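PDB 2VOZ: periplasmic iron-binding protein, which binds ferric iron in the periplasm and probably delivers it to an ABC transporter for import into the cell. Local coordinates for residues A286-E300 / V303-A315. Sequence-based numbering, arbitrary orientation.
Sequences ASDDAQRYFAEGNNE and VIPGVPIDPVLAA
Chain 303-310 runs alongside helix 288-297, in the same direction, A286 level with I304, R292 with V307 (CA to CA 5.9 Å) and E296 with D310; a Schellman motif with N299 at C-prime ends the helix in this solute-binding protein. Q291 turns to this chain with its side chain bent at CG (chi2 -79°), and OE1 takes two backbone hydrogens: V303 N at 2.9 Å, in the carbonyl plane, and I304 N at 3.2 Å, from above it. NE2 goes to the carbonyls of F126 and L285, so an alanine here would probably leave all four backbone groups without their mate and the start of this chain less firmly held. At the end of the type II turn I304-V307, V307 CG1 presses on R292 CA at 3.4 Å. P308 CB and CG sit over one face of the extended R292's guanidinium, while NH1 makes a salt bridge with D289 of the second subunit; NE and E296 OE2 share a water. E296 OE1 lies 2.6 Å from D310 OD2, the carboxylate planes turned 56° apart. D310 OD1 caps helix 311-314 at L313 N, while K232 bridges to OD2. Two buried acid oxygens this close suggest that one group is probably protonated.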
ATOM      1  N   ALA B 286      -8.311  23.644  -9.795  1.00 10.52           N
ATOM      2  CA  ALA B 286      -7.689  24.595 -10.739  1.00 11.77           C
ATOM      3  C   ALA B 286      -6.750  25.601 -10.047  1.00 12.26           C
ATOM      4  O   ALA B 286      -6.130  26.450 -10.704  1.00 14.47           O
ATOM      5  CB  ALA B 286      -8.755  25.357 -11.505  1.00 10.61           C
ATOM      6  N   SER B 287      -6.639  25.534  -8.733  1.00 11.98           N
ATOM      7  CA  SER B 287      -5.751  26.458  -8.019  1.00 11.68           C
ATOM      8  C   SER B 287      -4.266  26.084  -8.199  1.00 11.84           C
ATOM      9  O   SER B 287      -3.942  24.911  -8.504  1.00 10.35           O
ATOM     10  CB  SER B 287      -6.148  26.510  -6.538  1.00 12.48           C
ATOM     11  OG  SER B 287      -5.743  25.340  -5.877  1.00 13.91           O
ATOM     12  N   ASP B 288      -3.350  27.046  -8.015  1.00 11.24           N
ATOM     13  CA  ASP B 288      -1.927  26.753  -8.278  1.00 12.75           C
ATOM     14  C   ASP B 288      -1.362  25.663  -7.397  1.00 12.39           C
ATOM     15  O   ASP B 288      -0.566  24.851  -7.874  1.00 12.72           O
ATOM     16  CB  ASP B 288      -1.072  28.020  -8.076  1.00 14.28           C
ATOM     17  CG  ASP B 288      -1.340  29.088  -9.109  1.00 18.46           C
ATOM     18  OD1 ASP B 288      -2.056  28.853 -10.104  1.00 19.64           O
ATOM     19  OD2 ASP B 288      -0.775  30.199  -8.916  1.00 22.80           O
ATOM     20  N   ASP B 289      -1.749  25.691  -6.119  1.00 12.71           N
ATOM     21  CA  ASP B 289      -1.253  24.747  -5.089  1.00 14.51           C
ATOM     22  C   ASP B 289      -1.625  23.319  -5.529  1.00 13.57           C
ATOM     23  O   ASP B 289      -0.780  22.433  -5.719  1.00 13.09           O
ATOM     24  CB  ASP B 289      -1.980  25.049  -3.759  1.00 15.15           C
ATOM     25  CG  ASP B 289      -1.275  26.102  -2.922  1.00 21.28           C
ATOM     26  OD1 ASP B 289      -0.318  26.760  -3.437  1.00 23.13           O
ATOM     27  OD2 ASP B 289      -1.685  26.284  -1.744  1.00 21.70           O
ATOM     28  N   ALA B 290      -2.920  23.133  -5.759  1.00 10.47           N
ATOM     29  CA  ALA B 290      -3.447  21.806  -6.104  1.00  9.87           C
ATOM     30  C   ALA B 290      -2.943  21.381  -7.489  1.00 10.00           C
ATOM     31  O   ALA B 290      -2.559  20.231  -7.679  1.00 10.09           O
ATOM     32  CB  ALA B 290      -4.941  21.851  -6.075  1.00 10.15           C
ATOM     33  N   GLN B 291      -2.962  22.287  -8.463  1.00  8.65           N
ATOM     34  CA  GLN B 291      -2.497  21.928  -9.819  1.00  9.70           C
ATOM     35  C   GLN B 291      -1.092  21.336  -9.822  1.00 10.02           C
ATOM     36  O   GLN B 291      -0.806  20.352 -10.562  1.00 10.89           O
ATOM     37  CB  GLN B 291      -2.442  23.171 -10.721  1.00 10.03           C
ATOM     38  CG  GLN B 291      -3.762  23.524 -11.347  1.00 10.09           C
ATOM     39  CD  GLN B 291      -4.062  22.628 -12.535  1.00 10.80           C
ATOM     40  OE1 GLN B 291      -3.355  22.673 -13.536  1.00 10.44           O
ATOM     41  NE2 GLN B 291      -5.106  21.794 -12.413  1.00 10.44           N
ATOM     42  N   ARG B 292      -0.207  21.914  -9.016  1.00  8.27           N
ATOM     43  CA  ARG B 292       1.187  21.512  -9.092  1.00  9.55           C
ATOM     44  C   ARG B 292       1.297  20.039  -8.755  1.00  9.08           C
ATOM     45  O   ARG B 292       1.909  19.263  -9.475  1.00  8.97           O
ATOM     46  CB  ARG B 292       2.046  22.300  -8.125  1.00  9.12           C
ATOM     47  CG  ARG B 292       3.528  22.004  -8.322  1.00  9.31           C
ATOM     48  CD  ARG B 292       4.324  22.832  -7.380  1.00 10.81           C
ATOM     49  NE  ARG B 292       5.747  22.620  -7.645  1.00 12.02           N
ATOM     50  CZ  ARG B 292       6.712  23.263  -6.995  1.00 14.82           C
ATOM     51  NH1 ARG B 292       6.392  24.158  -6.067  1.00 12.86           N
ATOM     52  NH2 ARG B 292       7.980  23.030  -7.315  1.00 12.76           N
ATOM     53  N   TYR B 293       0.703  19.656  -7.628  1.00  8.47           N
ATOM     54  CA  TYR B 293       0.921  18.293  -7.171  1.00  7.84           C
ATOM     55  C   TYR B 293      -0.037  17.267  -7.768  1.00  8.19           C
ATOM     56  O   TYR B 293       0.287  16.080  -7.804  1.00  7.93           O
ATOM     57  CB  TYR B 293       0.914  18.253  -5.651  1.00  8.81           C
ATOM     58  CG  TYR B 293       2.043  19.087  -5.115  1.00  8.07           C
ATOM     59  CD1 TYR B 293       3.376  18.751  -5.382  1.00  7.66           C
ATOM     60  CD2 TYR B 293       1.776  20.245  -4.411  1.00 11.67           C
ATOM     61  CE1 TYR B 293       4.423  19.548  -4.917  0.50  5.89           C
ATOM     62  CE2 TYR B 293       2.812  21.050  -3.932  1.00 13.37           C
ATOM     63  CZ  TYR B 293       4.130  20.688  -4.204  1.00 11.83           C
ATOM     64  OH  TYR B 293       5.138  21.490  -3.716  1.00 12.56           O
ATOM     65  N   PHE B 294      -1.191  17.730  -8.236  1.00  8.08           N
ATOM     66  CA  PHE B 294      -2.111  16.888  -8.929  1.00  8.59           C
ATOM     67  C   PHE B 294      -1.424  16.420 -10.232  1.00  9.48           C
ATOM     68  O   PHE B 294      -1.409  15.237 -10.548  1.00  9.49           O
ATOM     69  CB  PHE B 294      -3.375  17.663  -9.195  1.00 10.83           C
ATOM     70  CG  PHE B 294      -4.546  16.818  -9.497  1.00 10.91           C
ATOM     71  CD1 PHE B 294      -5.221  16.960 -10.720  1.00 13.00           C
ATOM     72  CD2 PHE B 294      -5.018  15.890  -8.563  1.00  9.67           C
ATOM     73  CE1 PHE B 294      -6.367  16.185 -11.002  1.00 14.81           C
ATOM     74  CE2 PHE B 294      -6.158  15.107  -8.829  1.00 12.50           C
ATOM     75  CZ  PHE B 294      -6.828  15.232 -10.045  1.00 14.93           C
ATOM     76  N   ALA B 295      -0.795  17.358 -10.934  1.00  8.99           N
ATOM     77  CA  ALA B 295      -0.094  17.020 -12.182  1.00  9.40           C
ATOM     78  C   ALA B 295       1.074  16.109 -11.899  1.00  9.65           C
ATOM     79  O   ALA B 295       1.298  15.194 -12.642  1.00  9.54           O
ATOM     80  CB  ALA B 295       0.407  18.293 -12.939  1.00  9.08           C
ATOM     81  N   GLU B 296       1.817  16.377 -10.820  1.00  9.16           N
ATOM     82  CA  GLU B 296       2.985  15.549 -10.447  1.00 10.38           C
ATOM     83  C   GLU B 296       2.612  14.088 -10.314  1.00  9.94           C
ATOM     84  O   GLU B 296       3.410  13.225 -10.632  1.00 11.00           O
ATOM     85  CB  GLU B 296       3.529  15.992  -9.082  1.00 11.26           C
ATOM     86  CG  GLU B 296       4.414  17.205  -9.149  1.00 14.67           C
ATOM     87  CD  GLU B 296       5.771  16.911  -9.822  1.00 15.88           C
ATOM     88  OE1 GLU B 296       6.138  15.732 -10.017  1.00 16.08           O
ATOM     89  OE2 GLU B 296       6.450  17.872 -10.137  1.00 14.69           O
ATOM     90  N   GLY B 297       1.407  13.828  -9.801  1.00 10.07           N
ATOM     91  CA  GLY B 297       0.962  12.460  -9.438  1.00 10.08           C
ATOM     92  C   GLY B 297       1.239  11.425 -10.517  1.00 10.80           C
ATOM     93  O   GLY B 297       1.687  10.276 -10.237  1.00 11.57           O
ATOM     94  N   ASN B 298       0.951  11.807 -11.761  1.00  9.97           N
ATOM     95  CA  ASN B 298       1.184  10.928 -12.884  1.00 10.52           C
ATOM     96  C   ASN B 298       2.122  11.544 -13.924  1.00  9.37           C
ATOM     97  O   ASN B 298       2.019  11.259 -15.107  1.00  8.62           O
ATOM     98  CB  ASN B 298      -0.138  10.515 -13.531  1.00 11.50           C
ATOM     99  CG  ASN B 298       0.004   9.326 -14.482  1.00 11.98           C
ATOM    100  OD1 ASN B 298       0.891   8.459 -14.324  1.00 13.37           O
ATOM    101  ND2 ASN B 298      -0.893   9.262 -15.471  1.00 12.22           N
ATOM    102  N   ASN B 299       3.025  12.426 -13.501  1.00  8.29           N
ATOM    103  CA  ASN B 299       4.010  12.964 -14.450  1.00  8.32           C
ATOM    104  C   ASN B 299       3.343  13.632 -15.655  1.00  8.78           C
ATOM    105  O   ASN B 299       3.790  13.472 -16.796  1.00  8.50           O
ATOM    106  CB  ASN B 299       4.973  11.855 -14.901  1.00  8.24           C
ATOM    107  CG  ASN B 299       5.814  11.369 -13.785  1.00  9.90           C
ATOM    108  OD1 ASN B 299       6.487  12.177 -13.129  1.00 11.45           O
ATOM    109  ND2 ASN B 299       5.806  10.059 -13.551  1.00 11.15           N
ATOM    110  N   GLU B 300       2.277  14.373 -15.368  1.00  7.79           N
ATOM    111  CA  GLU B 300       1.478  15.081 -16.387  0.70  7.88           C
ATOM    112  C   GLU B 300       1.765  16.559 -16.275  1.00  8.81           C
ATOM    113  O   GLU B 300       2.457  16.991 -15.349  1.00  9.26           O
ATOM    114  CB  GLU B 300      -0.030  14.830 -16.164  0.70  8.07           C
ATOM    115  CG  GLU B 300      -0.534  13.524 -16.761  0.70 10.52           C
ATOM    116  CD  GLU B 300      -1.724  12.892 -15.999  0.70 15.25           C
ATOM    117  OE1 GLU B 300      -2.173  11.801 -16.413  0.70 17.15           O
ATOM    118  OE2 GLU B 300      -2.237  13.462 -14.995  0.70 14.89           O
ATOM    119  N   VAL B 303      -2.776  22.158 -16.289  1.00  8.42           N
ATOM    120  CA  VAL B 303      -3.486  22.894 -17.340  1.00  9.03           C
ATOM    121  C   VAL B 303      -3.279  24.375 -17.147  1.00 10.85           C
ATOM    122  O   VAL B 303      -3.530  25.150 -18.071  1.00 11.18           O
ATOM    123  CB  VAL B 303      -4.998  22.549 -17.416  1.00  9.24           C
ATOM    124  CG1 VAL B 303      -5.180  21.054 -17.835  1.00  8.56           C
ATOM    125  CG2 VAL B 303      -5.696  22.805 -16.081  1.00  9.84           C
ATOM    126  N   ILE B 304      -2.847  24.766 -15.950  1.00 11.46           N
ATOM    127  CA  ILE B 304      -2.649  26.203 -15.672  1.00 13.27           C
ATOM    128  C   ILE B 304      -1.236  26.629 -16.020  1.00 14.89           C
ATOM    129  O   ILE B 304      -0.283  26.100 -15.470  1.00 15.04           O
ATOM    130  CB  ILE B 304      -2.950  26.553 -14.184  1.00 13.58           C
ATOM    131  CG1 ILE B 304      -4.363  26.114 -13.765  1.00 13.54           C
ATOM    132  CG2 ILE B 304      -2.745  28.072 -13.925  1.00 14.56           C
ATOM    133  CD1 ILE B 304      -5.482  26.589 -14.626  1.00 18.48           C
ATOM    134  N   PRO B 305      -1.091  27.613 -16.942  1.00 16.44           N
ATOM    135  CA  PRO B 305       0.215  28.189 -17.246  1.00 17.39           C
ATOM    136  C   PRO B 305       0.877  28.778 -16.015  1.00 16.46           C
ATOM    137  O   PRO B 305       0.189  29.347 -15.161  1.00 18.17           O
ATOM    138  CB  PRO B 305      -0.138  29.309 -18.242  1.00 16.86           C
ATOM    139  CG  PRO B 305      -1.328  28.752 -18.965  1.00 19.38           C
ATOM    140  CD  PRO B 305      -2.141  28.185 -17.806  1.00 16.91           C
ATOM    141  N   GLY B 306       2.187  28.591 -15.905  1.00 17.21           N
ATOM    142  CA  GLY B 306       2.938  29.171 -14.790  1.00 16.48           C
ATOM    143  C   GLY B 306       3.113  28.226 -13.609  1.00 16.41           C
ATOM    144  O   GLY B 306       4.027  28.432 -12.802  1.00 17.15           O
ATOM    145  N   VAL B 307       2.275  27.174 -13.523  1.00 14.11           N
ATOM    146  CA  VAL B 307       2.399  26.190 -12.451  1.00 12.31           C
ATOM    147  C   VAL B 307       3.596  25.283 -12.750  1.00 12.38           C
ATOM    148  O   VAL B 307       3.714  24.778 -13.868  1.00 11.54           O
ATOM    149  CB  VAL B 307       1.114  25.361 -12.291  1.00 11.21           C
ATOM    150  CG1 VAL B 307       1.364  24.164 -11.266  1.00 10.88           C
ATOM    151  CG2 VAL B 307      -0.078  26.265 -11.860  1.00 11.53           C
ATOM    152  N   PRO B 308       4.545  25.158 -11.792  1.00 12.23           N
ATOM    153  CA  PRO B 308       5.774  24.390 -12.059  1.00 11.90           C
ATOM    154  C   PRO B 308       5.481  22.985 -12.522  1.00 12.30           C
ATOM    155  O   PRO B 308       4.579  22.323 -11.983  1.00 11.81           O
ATOM    156  CB  PRO B 308       6.446  24.335 -10.704  1.00 12.05           C
ATOM    157  CG  PRO B 308       6.030  25.625 -10.084  1.00 13.14           C
ATOM    158  CD  PRO B 308       4.582  25.761 -10.450  1.00 13.11           C
ATOM    159  N   ILE B 309       6.240  22.570 -13.527  1.00 11.16           N
ATOM    160  CA  ILE B 309       6.153  21.248 -14.125  1.00 11.52           C
ATOM    161  C   ILE B 309       7.253  20.354 -13.560  1.00 11.65           C
ATOM    162  O   ILE B 309       8.365  20.833 -13.276  1.00 11.54           O
ATOM    163  CB  ILE B 309       6.348  21.366 -15.665  1.00 12.38           C
ATOM    164  CG1 ILE B 309       5.227  22.237 -16.243  1.00 11.81           C
ATOM    165  CG2 ILE B 309       6.357  19.968 -16.308  1.00 12.23           C
ATOM    166  CD1 ILE B 309       5.535  22.787 -17.654  1.00 12.74           C
ATOM    167  N   ASP B 310       6.953  19.056 -13.427  1.00 10.61           N
ATOM    168  CA  ASP B 310       7.902  18.123 -12.884  1.00 10.71           C
ATOM    169  C   ASP B 310       9.230  18.297 -13.632  1.00 10.95           C
ATOM    170  O   ASP B 310       9.219  18.355 -14.863  1.00 10.36           O
ATOM    171  CB  ASP B 310       7.409  16.691 -13.085  1.00 11.11           C
ATOM    172  CG  ASP B 310       8.424  15.674 -12.603  1.00 13.19           C
ATOM    173  OD1 ASP B 310       9.344  15.319 -13.380  1.00 16.18           O
ATOM    174  OD2 ASP B 310       8.282  15.237 -11.446  1.00 14.20           O
ATOM    175  N   PRO B 311      10.342  18.416 -12.913  1.00 10.37           N
ATOM    176  CA  PRO B 311      11.633  18.713 -13.586  1.00 10.79           C
ATOM    177  C   PRO B 311      12.047  17.708 -14.669  1.00  9.63           C
ATOM    178  O   PRO B 311      12.586  18.118 -15.705  1.00 11.21           O
ATOM    179  CB  PRO B 311      12.649  18.731 -12.440  1.00 11.42           C
ATOM    180  CG  PRO B 311      11.878  18.818 -11.190  1.00 12.91           C
ATOM    181  CD  PRO B 311      10.474  18.364 -11.437  1.00 10.94           C
ATOM    182  N   VAL B 312      11.833  16.412 -14.422  1.00  9.56           N
ATOM    183  CA  VAL B 312      12.151  15.374 -15.411  1.00  9.95           C
ATOM    184  C   VAL B 312      11.305  15.582 -16.683  1.00  9.35           C
ATOM    185  O   VAL B 312      11.818  15.527 -17.810  1.00  8.96           O
ATOM    186  CB  VAL B 312      11.944  13.949 -14.823  1.00  8.63           C
ATOM    187  CG1 VAL B 312      12.296  12.875 -15.889  1.00 11.45           C
ATOM    188  CG2 VAL B 312      12.866  13.741 -13.609  1.00 11.62           C
ATOM    189  N   LEU B 313      10.010  15.835 -16.514  1.00  8.99           N
ATOM    190  CA  LEU B 313       9.149  16.099 -17.668  1.00  9.02           C
ATOM    191  C   LEU B 313       9.584  17.405 -18.352  1.00  9.65           C
ATOM    192  O   LEU B 313       9.690  17.453 -19.571  1.00 10.04           O
ATOM    193  CB  LEU B 313       7.687  16.178 -17.212  1.00  8.94           C
ATOM    194  CG  LEU B 313       6.669  16.560 -18.278  1.00 10.06           C
ATOM    195  CD1 LEU B 313       6.712  15.500 -19.438  1.00  9.00           C
ATOM    196  CD2 LEU B 313       5.295  16.608 -17.628  1.00 11.65           C
ATOM    197  N   ALA B 314       9.858  18.441 -17.554  1.00 10.54           N
ATOM    198  CA  ALA B 314      10.185  19.777 -18.083  1.00 10.14           C
ATOM    199  C   ALA B 314      11.481  19.749 -18.901  1.00 10.83           C
ATOM    200  O   ALA B 314      11.636  20.552 -19.814  1.00 12.82           O
ATOM    201  CB  ALA B 314      10.288  20.796 -16.953  1.00 11.62           C
ATOM    202  N   ALA B 315      12.387  18.821 -18.582  1.00 11.01           N
ATOM    203  CA  ALA B 315      13.698  18.745 -19.279  1.00 10.46           C
ATOM    204  C   ALA B 315      13.551  18.289 -20.731  1.00 11.24           C
ATOM    205  O   ALA B 315      14.506  18.369 -21.514  1.00 12.90           O
ATOM    206  CB  ALA B 315      14.644  17.859 -18.548  1.00  9.59           C
TER
HETATM  207  O   HOH W   1       0.038  29.917 -12.454  1.00 28.28           O
HETATM  208  O   HOH W   2       3.299  19.942 -11.865  1.00 10.08           O
HETATM  209  O   HOH W   3       6.168  20.491  -9.916  1.00 11.85           O
HETATM  210  O   HOH W   4       4.221  18.008 -13.432  1.00 13.19           O